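Local coordinates for fructuronate-tagaturonate epimerase UxaE from Cohnella laeviribosi in complex with 1 glycerol (Cohnella laeviribosi, PDB 6IL9), which catalyses the epimerisation that interconverts fructuronate and tagaturonate, using a TIM-barrel fold that holds a bound zinc ion, at residues A[195-206]-A[235-243]; A[279-289]-A[328-338]. One frame throughout, in Å; residues are numbered along the deposited sequence.

In the fold
The two contacts illustrate how the chemistry of helix packing changes with depth in a TIM barrel. Contact 2 is the buried one: it pairs helices 281-293 and 319-336, which lie in successive crossovers of the eight-stranded barrel, and threads a short chain of polar aromatic side chains through an apolar interface. The centre of contact 1 lies about 35 Å from the centre of the chain, against about 23 Å for contact 2; it is only partly buried, and relies on apolar, CH-pi and sulfur-aromatic contacts with no hydrogen bond between its segments. They share no helix, yet they touch: Asp-240 of helix 234-259 probably hydrogen-bonds Ser-283 of helix 281-293, and Leu-237 packs on Leu-286 beside that pair.

Contact 1 of 2, residues A[195-206]-A[235-243]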
loop_
_atom_site.group_PDB
_atom_site.type_symbol
_atom_site.label_atom_id
_atom_site.label_comp_id
_atom_site.label_asym_id
_atom_site.label_seq_id
_atom_site.Cartn_x
_atom_site.Cartn_y
_atom_site.Cartn_z
ATOM N N GLY A 195 -24.888 23.280 10.745
ATOM C CA GLY A 195 -25.265 24.605 10.294
ATOM C C GLY A 195 -24.241 25.665 10.671
ATOM O O GLY A 195 -23.355 25.467 11.504
ATOM N N GLU A 196 -24.396 26.837 10.054
ATOM C CA GLU A 196 -23.322 27.823 10.031
ATOM C C GLU A 196 -23.334 28.747 11.252
ATOM O O GLU A 196 -22.275 29.267 11.638
ATOM C CB GLU A 196 -23.404 28.616 8.727
ATOM C CG GLU A 196 -23.073 30.105 8.795
ATOM C CD GLU A 196 -23.203 30.764 7.433
ATOM O OE1 GLU A 196 -23.381 30.019 6.441
ATOM O OE2 GLU A 196 -23.110 32.010 7.341
ATOM N N SER A 197 -24.499 28.954 11.888
ATOM C CA SER A 197 -24.486 29.635 13.181
ATOM C C SER A 197 -23.945 28.722 14.273
ATOM O O SER A 197 -23.253 29.190 15.184
ATOM C CB SER A 197 -25.886 30.136 13.528
ATOM O OG SER A 197 -26.107 31.430 12.990
ATOM N N GLU A 198 -24.244 27.422 14.191
ATOM C CA GLU A 198 -23.688 26.456 15.134
ATOM C C GLU A 198 -22.170 26.345 14.991
ATOM O O GLU A 198 -21.456 26.166 15.988
ATOM C CB GLU A 198 -24.352 25.096 14.923
ATOM C CG GLU A 198 -23.612 23.923 15.535
ATOM C CD GLU A 198 -24.318 22.607 15.287
ATOM O OE1 GLU A 198 -23.815 21.562 15.754
ATOM O OE2 GLU A 198 -25.378 22.617 14.621
ATOM N N VAL A 199 -21.659 26.428 13.757
ATOM C CA VAL A 199 -20.212 26.526 13.560
ATOM C C VAL A 199 -19.667 27.717 14.331
ATOM O O VAL A 199 -18.726 27.591 15.124
ATOM C CB VAL A 199 -19.869 26.628 12.061
ATOM C CG1 VAL A 199 -18.493 27.262 11.880
ATOM C CG2 VAL A 199 -19.926 25.269 11.405
ATOM N N LYS A 200 -20.266 28.893 14.116
ATOM C CA LYS A 200 -19.867 30.089 14.851
ATOM C C LYS A 200 -19.968 29.890 16.360
ATOM O O LYS A 200 -19.164 30.454 17.111
ATOM C CB LYS A 200 -20.726 31.274 14.412
ATOM C CG LYS A 200 -20.530 32.533 15.241
ATOM C CD LYS A 200 -19.418 33.395 14.682
ATOM C CE LYS A 200 -19.979 34.462 13.764
ATOM N NZ LYS A 200 -20.932 35.348 14.487
ATOM N N ARG A 201 -20.923 29.081 16.824
ATOM C CA ARG A 201 -21.095 28.883 18.261
ATOM C C ARG A 201 -20.016 27.966 18.827
ATOM O O ARG A 201 -19.403 28.266 19.859
ATOM C CB ARG A 201 -22.477 28.305 18.550
ATOM C CG ARG A 201 -23.333 29.167 19.451
ATOM C CD ARG A 201 -24.775 29.134 19.008
ATOM N NE ARG A 201 -25.218 27.795 18.628
ATOM C CZ ARG A 201 -26.061 27.556 17.627
ATOM N NH1 ARG A 201 -26.422 26.314 17.329
ATOM N NH2 ARG A 201 -26.528 28.570 16.916
ATOM N N LYS A 202 -19.799 26.819 18.183
ATOM C CA LYS A 202 -18.730 25.924 18.607
ATOM C C LYS A 202 -17.374 26.605 18.470
ATOM O O LYS A 202 -16.491 26.431 19.324
ATOM C CB LYS A 202 -18.803 24.626 17.794
ATOM C CG LYS A 202 -17.698 23.613 18.059
ATOM C CD LYS A 202 -17.371 23.470 19.544
ATOM C CE LYS A 202 -15.894 23.161 19.729
ATOM N NZ LYS A 202 -15.092 24.365 20.102
ATOM N N TYR A 203 -17.203 27.411 17.417
ATOM C CA TYR A 203 -15.957 28.149 17.234
ATOM C C TYR A 203 -15.697 29.101 18.397
ATOM O O TYR A 203 -14.547 29.276 18.824
ATOM C CB TYR A 203 -15.994 28.921 15.912
ATOM C CG TYR A 203 -14.763 29.754 15.614
ATOM C CD1 TYR A 203 -13.630 29.180 15.042
ATOM C CD2 TYR A 203 -14.731 31.119 15.892
ATOM C CE1 TYR A 203 -12.500 29.943 14.773
ATOM C CE2 TYR A 203 -13.616 31.885 15.618
ATOM C CZ TYR A 203 -12.504 31.291 15.055
ATOM O OH TYR A 203 -11.397 32.049 14.791
ATOM N N GLU A 204 -16.752 29.721 18.931
ATOM C CA GLU A 204 -16.559 30.711 19.985
ATOM C C GLU A 204 -16.193 30.082 21.324
ATOM O O GLU A 204 -15.728 30.797 22.219
ATOM C CB GLU A 204 -17.813 31.577 20.135
ATOM C CG GLU A 204 -18.044 32.546 18.977
ATOM C CD GLU A 204 -17.179 33.792 19.045
ATOM O OE1 GLU A 204 -17.508 34.774 18.339
ATOM O OE2 GLU A 204 -16.179 33.794 19.799
ATOM N N GLU A 205 -16.387 28.774 21.487
ATOM C CA GLU A 205 -15.922 28.084 22.686
ATOM C C GLU A 205 -14.414 27.833 22.683
ATOM O O GLU A 205 -13.868 27.411 23.711
ATOM C CB GLU A 205 -16.667 26.756 22.851
ATOM C CG GLU A 205 -18.176 26.908 22.840
ATOM C CD GLU A 205 -18.902 25.632 23.196
ATOM O OE1 GLU A 205 -20.083 25.720 23.594
ATOM O OE2 GLU A 205 -18.298 24.542 23.086
ATOM N N LEU A 206 -13.728 28.085 21.568
ATOM C CA LEU A 206 -12.283 27.919 21.519
ATOM C C LEU A 206 -11.585 29.029 22.310
ATOM O O LEU A 206 -12.136 30.117 22.487
ATOM C CB LEU A 206 -11.799 27.939 20.069
ATOM C CG LEU A 206 -12.203 26.726 19.237
ATOM C CD1 LEU A 206 -11.851 26.933 17.770
ATOM C CD2 LEU A 206 -11.553 25.472 19.785
ATOM N N ALA A 235 -16.831 32.540 7.824
ATOM C CA ALA A 235 -17.598 31.300 7.842
ATOM C C ALA A 235 -16.752 30.103 7.416
ATOM O O ALA A 235 -16.828 29.034 8.031
ATOM C CB ALA A 235 -18.829 31.431 6.947
ATOM N N THR A 236 -15.954 30.254 6.356
ATOM C CA THR A 236 -15.112 29.141 5.923
ATOM C C THR A 236 -13.984 28.880 6.920
ATOM O O THR A 236 -13.698 27.721 7.249
ATOM C CB THR A 236 -14.553 29.412 4.524
ATOM O OG1 THR A 236 -13.848 30.657 4.522
ATOM C CG2 THR A 236 -15.682 29.478 3.510
ATOM N N LEU A 237 -13.355 29.944 7.427
ATOM C CA LEU A 237 -12.279 29.792 8.407
ATOM C C LEU A 237 -12.764 29.072 9.661
ATOM O O LEU A 237 -12.119 28.129 10.135
ATOM C CB LEU A 237 -11.693 31.158 8.763
ATOM C CG LEU A 237 -10.527 31.168 9.764
ATOM C CD1 LEU A 237 -9.406 30.260 9.286
ATOM C CD2 LEU A 237 -9.989 32.565 10.034
ATOM N N MET A 238 -13.909 29.495 10.211
ATOM C CA MET A 238 -14.414 28.875 11.435
ATOM C C MET A 238 -14.707 27.398 11.235
ATOM O O MET A 238 -14.389 26.567 12.098
ATOM C CB MET A 238 -15.682 29.588 11.909
ATOM C CG MET A 238 -15.434 30.960 12.414
ATOM S SD MET A 238 -16.840 31.702 13.309
ATOM C CE MET A 238 -16.097 33.297 13.422
ATOM N N ARG A 239 -15.351 27.047 10.122
ATOM C CA ARG A 239 -15.614 25.640 9.885
ATOM C C ARG A 239 -14.308 24.866 9.746
ATOM O O ARG A 239 -14.152 23.793 10.337
ATOM C CB ARG A 239 -16.496 25.470 8.650
ATOM C CG ARG A 239 -17.093 24.091 8.539
ATOM C CD ARG A 239 -17.894 23.937 7.253
ATOM N NE ARG A 239 -19.085 24.786 7.232
ATOM C CZ ARG A 239 -20.247 24.460 7.790
ATOM N NH1 ARG A 239 -20.380 23.307 8.430
ATOM N NH2 ARG A 239 -21.277 25.293 7.707
ATOM N N ASP A 240 -13.350 25.405 8.985
ATOM C CA ASP A 240 -12.067 24.726 8.803
ATOM C C ASP A 240 -11.366 24.476 10.136
ATOM O O ASP A 240 -10.827 23.388 10.365
ATOM C CB ASP A 240 -11.155 25.542 7.889
ATOM C CG ASP A 240 -11.453 25.331 6.417
ATOM O OD1 ASP A 240 -12.143 24.346 6.079
ATOM O OD2 ASP A 240 -10.982 26.156 5.607
ATOM N N VAL A 241 -11.347 25.478 11.016
ATOM C CA VAL A 241 -10.715 25.300 12.324
ATOM C C VAL A 241 -11.413 24.191 13.106
ATOM O O VAL A 241 -10.767 23.310 13.687
ATOM C CB VAL A 241 -10.700 26.634 13.097
ATOM C CG1 VAL A 241 -10.177 26.434 14.532
ATOM C CG2 VAL A 241 -9.856 27.666 12.366
ATOM N N LEU A 242 -12.751 24.197 13.118
ATOM C CA LEU A 242 -13.475 23.184 13.882
ATOM C C LEU A 242 -13.247 21.782 13.329
ATOM O O LEU A 242 -13.126 20.819 14.095
ATOM C CB LEU A 242 -14.967 23.505 13.890
ATOM C CG LEU A 242 -15.349 24.765 14.657
ATOM C CD1 LEU A 242 -16.853 25.001 14.561
ATOM C CD2 LEU A 242 -14.924 24.640 16.112
ATOM N N VAL A 243 -13.196 21.643 12.001
ATOM C CA VAL A 243 -13.087 20.316 11.406
ATOM C C VAL A 243 -11.689 19.742 11.613
ATOM O O VAL A 243 -11.532 18.542 11.871
ATOM C CB VAL A 243 -13.461 20.368 9.910
ATOM C CG1 VAL A 243 -13.210 19.015 9.254
ATOM C CG2 VAL A 243 -14.926 20.775 9.741
#
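Met-238 crosses the ring of Tyr-203 with CG over its face and SD oblique to it, a Met-aromatic contact at the centre of this helix crossing, where the short helix 196-204 meets the start of helix 234-259 at 60°. The methionine can be followed atom by atom. Its CB rests on CG1 of Val-199 at 3.6 Å. With CG anti to the carbonyl carbon (chi1 -69°), the chain runs out across the tyrosine, and CG stands 3.5 Å from the ring centroid and only 11° off its normal, a CH-pi contact. SD is 3.4 Å from Tyr-203 CD2, while Lys-200 lends the aliphatic part of its chain, bringing CD to the same sulfur. The terminal CE ends between Lys-200 CD and Tyr-203 CE2. At the edge of the ring stands Val-241 CB; the phenol oxygen leaves the interface to hydrogen-bond Glu-215 of helix 208-218, which fixes the far end of the ring.

One turn further along helix 234-259, Leu-242 wedges against the other helix, CD1 approaching Val-199 O to 3.2 Å and CD2 meeting Lys-202 CG at 3.5 Å. Arg-239 packs at the N-terminal end of the short helix. Its NH1 hydrogen-bonds the carbonyl oxygen of Ala-194, just before that helix, and the guanidinium presents one face to Val-199, whose CG2 sits 3.6 Å from that NH1.

Contact 2 of 2, residues A[279-289]-A[328-338]; sequences TAPGSHFLVAS and VHAAIADRFGY
His-284 NE2 and Tyr-338 OH stand 2.6 Å apart, the shortest polar bond of this contact, which pairs helix 281-293 with helix 319-336 and the residues just after it; the two helix axes run nearly parallel, at 14°. The imidazole is gripped at both nitrogens: its ND1 is hydrogen-bonded to ND1 of His-329 at 3.0 Å, with an angle of 156°. The two histidine rings meet rim to rim, and so do His-284 and Tyr-338, making a small aromatic cluster in the buried interface. Gly-337 leaves the helix with positive phi, at backbone angles where a CB would be jammed against the carbonyl O before it, and the chain then brings in Tyr-338, whose CG lies between the backbone N and the carbonyl carbon (chi1 56°).

Apolar groups hold these rings in place. Ile-332 CG2 lies over one face of His-284, 3.7 Å from the centroid, and Pro-281 CG covers a face of His-329 at 3.9 Å in the same CH-pi fashion. Further along, Ala-288 CB touches Phe-336 CD2 at 3.6 Å, while Phe-285 CE1 meets Phe-336 CZ obliquely at 3.8 Å; Phe-285 also packs on the hairpin strands 221-225 and 228-232.

A leucine in place of His-284 would probably leave both His-329 ND1 and Tyr-338 OH without their shared mate inside the interface. Either partner could donate in each bond; if the imidazole is neutral it carries one N-H, and the two bonds would then be coupled, one nitrogen donating while the other accepts.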
loop_
_atom_site.group_PDB
_atom_site.type_symbol
_atom_site.label_atom_id
_atom_site.label_comp_id
_atom_site.label_asym_id
_atom_site.label_seq_id
_atom_site.Cartn_x
_atom_site.Cartn_y
_atom_site.Cartn_z
ATOM N N THR A 279 -12.115 16.602 1.306
ATOM C CA THR A 279 -11.191 17.657 1.701
ATOM C C THR A 279 -11.272 18.788 0.686
ATOM O O THR A 279 -10.795 18.645 -0.448
ATOM C CB THR A 279 -9.759 17.137 1.796
ATOM O OG1 THR A 279 -9.723 15.904 2.530
ATOM C CG2 THR A 279 -8.877 18.164 2.487
ATOM N N ALA A 280 -11.852 19.914 1.089
ATOM C CA ALA A 280 -11.864 21.084 0.227
ATOM C C ALA A 280 -10.436 21.565 -0.008
ATOM O O ALA A 280 -9.609 21.529 0.914
ATOM C CB ALA A 280 -12.695 22.209 0.851
ATOM N N PRO A 281 -10.101 22.013 -1.223
ATOM C CA PRO A 281 -8.752 22.570 -1.436
ATOM C C PRO A 281 -8.397 23.690 -0.460
ATOM O O PRO A 281 -7.250 23.764 0.010
ATOM C CB PRO A 281 -8.810 23.053 -2.894
ATOM C CG PRO A 281 -9.770 22.100 -3.554
ATOM C CD PRO A 281 -10.841 21.842 -2.491
ATOM N N GLY A 282 -9.356 24.546 -0.102
ATOM C CA GLY A 282 -9.061 25.591 0.867
ATOM C C GLY A 282 -8.737 25.046 2.251
ATOM O O GLY A 282 -7.885 25.593 2.962
ATOM N N SER A 283 -9.420 23.975 2.661
ATOM C CA SER A 283 -9.093 23.338 3.935
ATOM C C SER A 283 -7.713 22.700 3.875
ATOM O O SER A 283 -6.936 22.777 4.835
ATOM C CB SER A 283 -10.146 22.291 4.281
ATOM O OG SER A 283 -11.447 22.835 4.177
ATOM N N HIS A 284 -7.405 22.061 2.747
ATOM C CA HIS A 284 -6.077 21.497 2.515
ATOM C C HIS A 284 -4.994 22.558 2.694
ATOM O O HIS A 284 -3.984 22.329 3.376
ATOM C CB HIS A 284 -6.074 20.892 1.105
ATOM C CG HIS A 284 -4.747 20.377 0.636
ATOM N ND1 HIS A 284 -4.541 19.997 -0.673
ATOM C CD2 HIS A 284 -3.575 20.166 1.279
ATOM C CE1 HIS A 284 -3.298 19.571 -0.816
ATOM N NE2 HIS A 284 -2.687 19.670 0.351
ATOM N N PHE A 285 -5.195 23.737 2.101
ATOM C CA PHE A 285 -4.241 24.828 2.271
ATOM C C PHE A 285 -4.033 25.160 3.745
ATOM O O PHE A 285 -2.898 25.346 4.198
ATOM C CB PHE A 285 -4.713 26.072 1.516
ATOM C CG PHE A 285 -3.768 27.234 1.633
ATOM C CD1 PHE A 285 -2.665 27.339 0.788
ATOM C CD2 PHE A 285 -3.958 28.216 2.595
ATOM C CE1 PHE A 285 -1.787 28.400 0.896
ATOM C CE2 PHE A 285 -3.084 29.267 2.711
ATOM C CZ PHE A 285 -1.987 29.365 1.858
ATOM N N LEU A 286 -5.124 25.278 4.506
ATOM C CA LEU A 286 -4.988 25.652 5.912
ATOM C C LEU A 286 -4.222 24.589 6.697
ATOM O O LEU A 286 -3.329 24.915 7.489
ATOM C CB LEU A 286 -6.370 25.882 6.527
ATOM C CG LEU A 286 -6.390 26.274 8.010
ATOM C CD1 LEU A 286 -7.416 27.383 8.240
ATOM C CD2 LEU A 286 -6.731 25.075 8.867
ATOM N N VAL A 287 -4.554 23.316 6.483
ATOM C CA VAL A 287 -3.862 22.237 7.183
ATOM C C VAL A 287 -2.372 22.287 6.873
ATOM O O VAL A 287 -1.531 22.287 7.778
ATOM C CB VAL A 287 -4.473 20.875 6.808
ATOM C CG1 VAL A 287 -3.595 19.722 7.339
ATOM C CG2 VAL A 287 -5.909 20.768 7.326
ATOM N N ALA A 288 -2.030 22.373 5.583
ATOM C CA ALA A 288 -0.622 22.379 5.189
ATOM C C ALA A 288 0.093 23.602 5.738
ATOM O O ALA A 288 1.203 23.498 6.269
ATOM C CB ALA A 288 -0.503 22.333 3.661
ATOM N N SER A 289 -0.546 24.770 5.651
ATOM C CA SER A 289 0.083 25.991 6.129
ATOM C C SER A 289 0.395 25.899 7.615
ATOM O O SER A 289 1.453 26.349 8.066
ATOM C CB SER A 289 -0.828 27.186 5.848
ATOM O OG SER A 289 -0.171 28.394 6.152
ATOM N N VAL A 328 -6.188 22.561 -7.947
ATOM C CA VAL A 328 -5.846 23.352 -6.766
ATOM C C VAL A 328 -5.067 22.511 -5.758
ATOM O O VAL A 328 -4.064 22.968 -5.195
ATOM C CB VAL A 328 -7.112 23.951 -6.134
ATOM C CG1 VAL A 328 -6.716 24.985 -5.094
ATOM C CG2 VAL A 328 -7.970 24.589 -7.210
ATOM N N HIS A 329 -5.530 21.281 -5.498
ATOM C CA HIS A 329 -4.824 20.380 -4.587
ATOM C C HIS A 329 -3.371 20.224 -5.003
ATOM O O HIS A 329 -2.464 20.267 -4.164
ATOM C CB HIS A 329 -5.478 18.995 -4.570
ATOM C CG HIS A 329 -6.760 18.918 -3.805
ATOM N ND1 HIS A 329 -6.890 19.387 -2.516
ATOM C CD2 HIS A 329 -7.958 18.380 -4.134
ATOM C CE1 HIS A 329 -8.123 19.163 -2.092
ATOM N NE2 HIS A 329 -8.791 18.556 -3.055
ATOM N N ALA A 330 -3.135 20.030 -6.307
ATOM C CA ALA A 330 -1.771 19.840 -6.801
ATOM C C ALA A 330 -0.948 21.108 -6.652
ATOM O O ALA A 330 0.259 21.044 -6.386
ATOM C CB ALA A 330 -1.788 19.411 -8.270
ATOM N N ALA A 331 -1.578 22.270 -6.842
ATOM C CA ALA A 331 -0.869 23.537 -6.682
ATOM C C ALA A 331 -0.473 23.765 -5.228
ATOM O O ALA A 331 0.605 24.307 -4.948
ATOM C CB ALA A 331 -1.739 24.692 -7.192
ATOM N N ILE A 332 -1.344 23.374 -4.296
ATOM C CA ILE A 332 -1.028 23.494 -2.873
ATOM C C ILE A 332 0.160 22.615 -2.515
ATOM O O ILE A 332 1.085 23.044 -1.814
ATOM C CB ILE A 332 -2.258 23.141 -2.021
ATOM C CG1 ILE A 332 -3.358 24.174 -2.246
ATOM C CG2 ILE A 332 -1.864 23.032 -0.529
ATOM C CD1 ILE A 332 -4.739 23.659 -1.831
ATOM N N ALA A 333 0.142 21.361 -2.973
ATOM C CA ALA A 333 1.279 20.473 -2.749
ATOM C C ALA A 333 2.574 21.072 -3.294
ATOM O O ALA A 333 3.620 20.997 -2.644
ATOM C CB ALA A 333 1.018 19.114 -3.389
ATOM N N ASP A 334 2.521 21.657 -4.488
ATOM C CA ASP A 334 3.721 22.243 -5.083
ATOM C C ASP A 334 4.204 23.428 -4.257
ATOM O O ASP A 334 5.410 23.604 -4.049
ATOM C CB ASP A 334 3.438 22.682 -6.525
ATOM C CG ASP A 334 3.374 21.507 -7.513
ATOM O OD1 ASP A 334 3.790 20.380 -7.166
ATOM O OD2 ASP A 334 2.899 21.716 -8.652
ATOM N N ARG A 335 3.269 24.243 -3.775
ATOM C CA ARG A 335 3.623 25.414 -2.979
ATOM C C ARG A 335 4.436 25.022 -1.752
ATOM O O ARG A 335 5.444 25.664 -1.434
ATOM C CB ARG A 335 2.344 26.155 -2.580
ATOM C CG ARG A 335 2.403 26.941 -1.259
ATOM C CD ARG A 335 3.056 28.286 -1.409
ATOM N NE ARG A 335 3.074 29.029 -0.138
ATOM C CZ ARG A 335 3.978 28.855 0.830
ATOM N NH1 ARG A 335 4.938 27.963 0.692
ATOM N NH2 ARG A 335 3.913 29.580 1.946
ATOM N N PHE A 336 4.026 23.956 -1.066
ATOM C CA PHE A 336 4.618 23.583 0.212
ATOM C C PHE A 336 5.662 22.476 0.099
ATOM O O PHE A 336 6.394 22.241 1.074
ATOM C CB PHE A 336 3.515 23.159 1.192
ATOM C CG PHE A 336 2.642 24.297 1.635
ATOM C CD1 PHE A 336 3.175 25.340 2.373
ATOM C CD2 PHE A 336 1.300 24.339 1.295
ATOM C CE1 PHE A 336 2.380 26.413 2.780
ATOM C CE2 PHE A 336 0.501 25.396 1.696
ATOM C CZ PHE A 336 1.045 26.441 2.439
ATOM N N GLY A 337 5.735 21.775 -1.039
ATOM C CA GLY A 337 6.840 20.889 -1.348
ATOM C C GLY A 337 6.542 19.402 -1.243
ATOM O O GLY A 337 7.337 18.598 -1.741
ATOM N N TYR A 338 5.457 19.005 -0.574
ATOM C CA TYR A 338 5.140 17.589 -0.456
ATOM C C TYR A 338 4.370 17.144 -1.698
ATOM O O TYR A 338 4.055 17.947 -2.581
ATOM C CB TYR A 338 4.344 17.329 0.831
ATOM C CG TYR A 338 3.089 18.157 0.925
ATOM C CD1 TYR A 338 1.913 17.755 0.289
ATOM C CD2 TYR A 338 3.073 19.348 1.651
ATOM C CE1 TYR A 338 0.771 18.531 0.358
ATOM C CE2 TYR A 338 1.932 20.114 1.737
ATOM C CZ TYR A 338 0.790 19.700 1.080
ATOM O OH TYR A 338 -0.338 20.480 1.165
#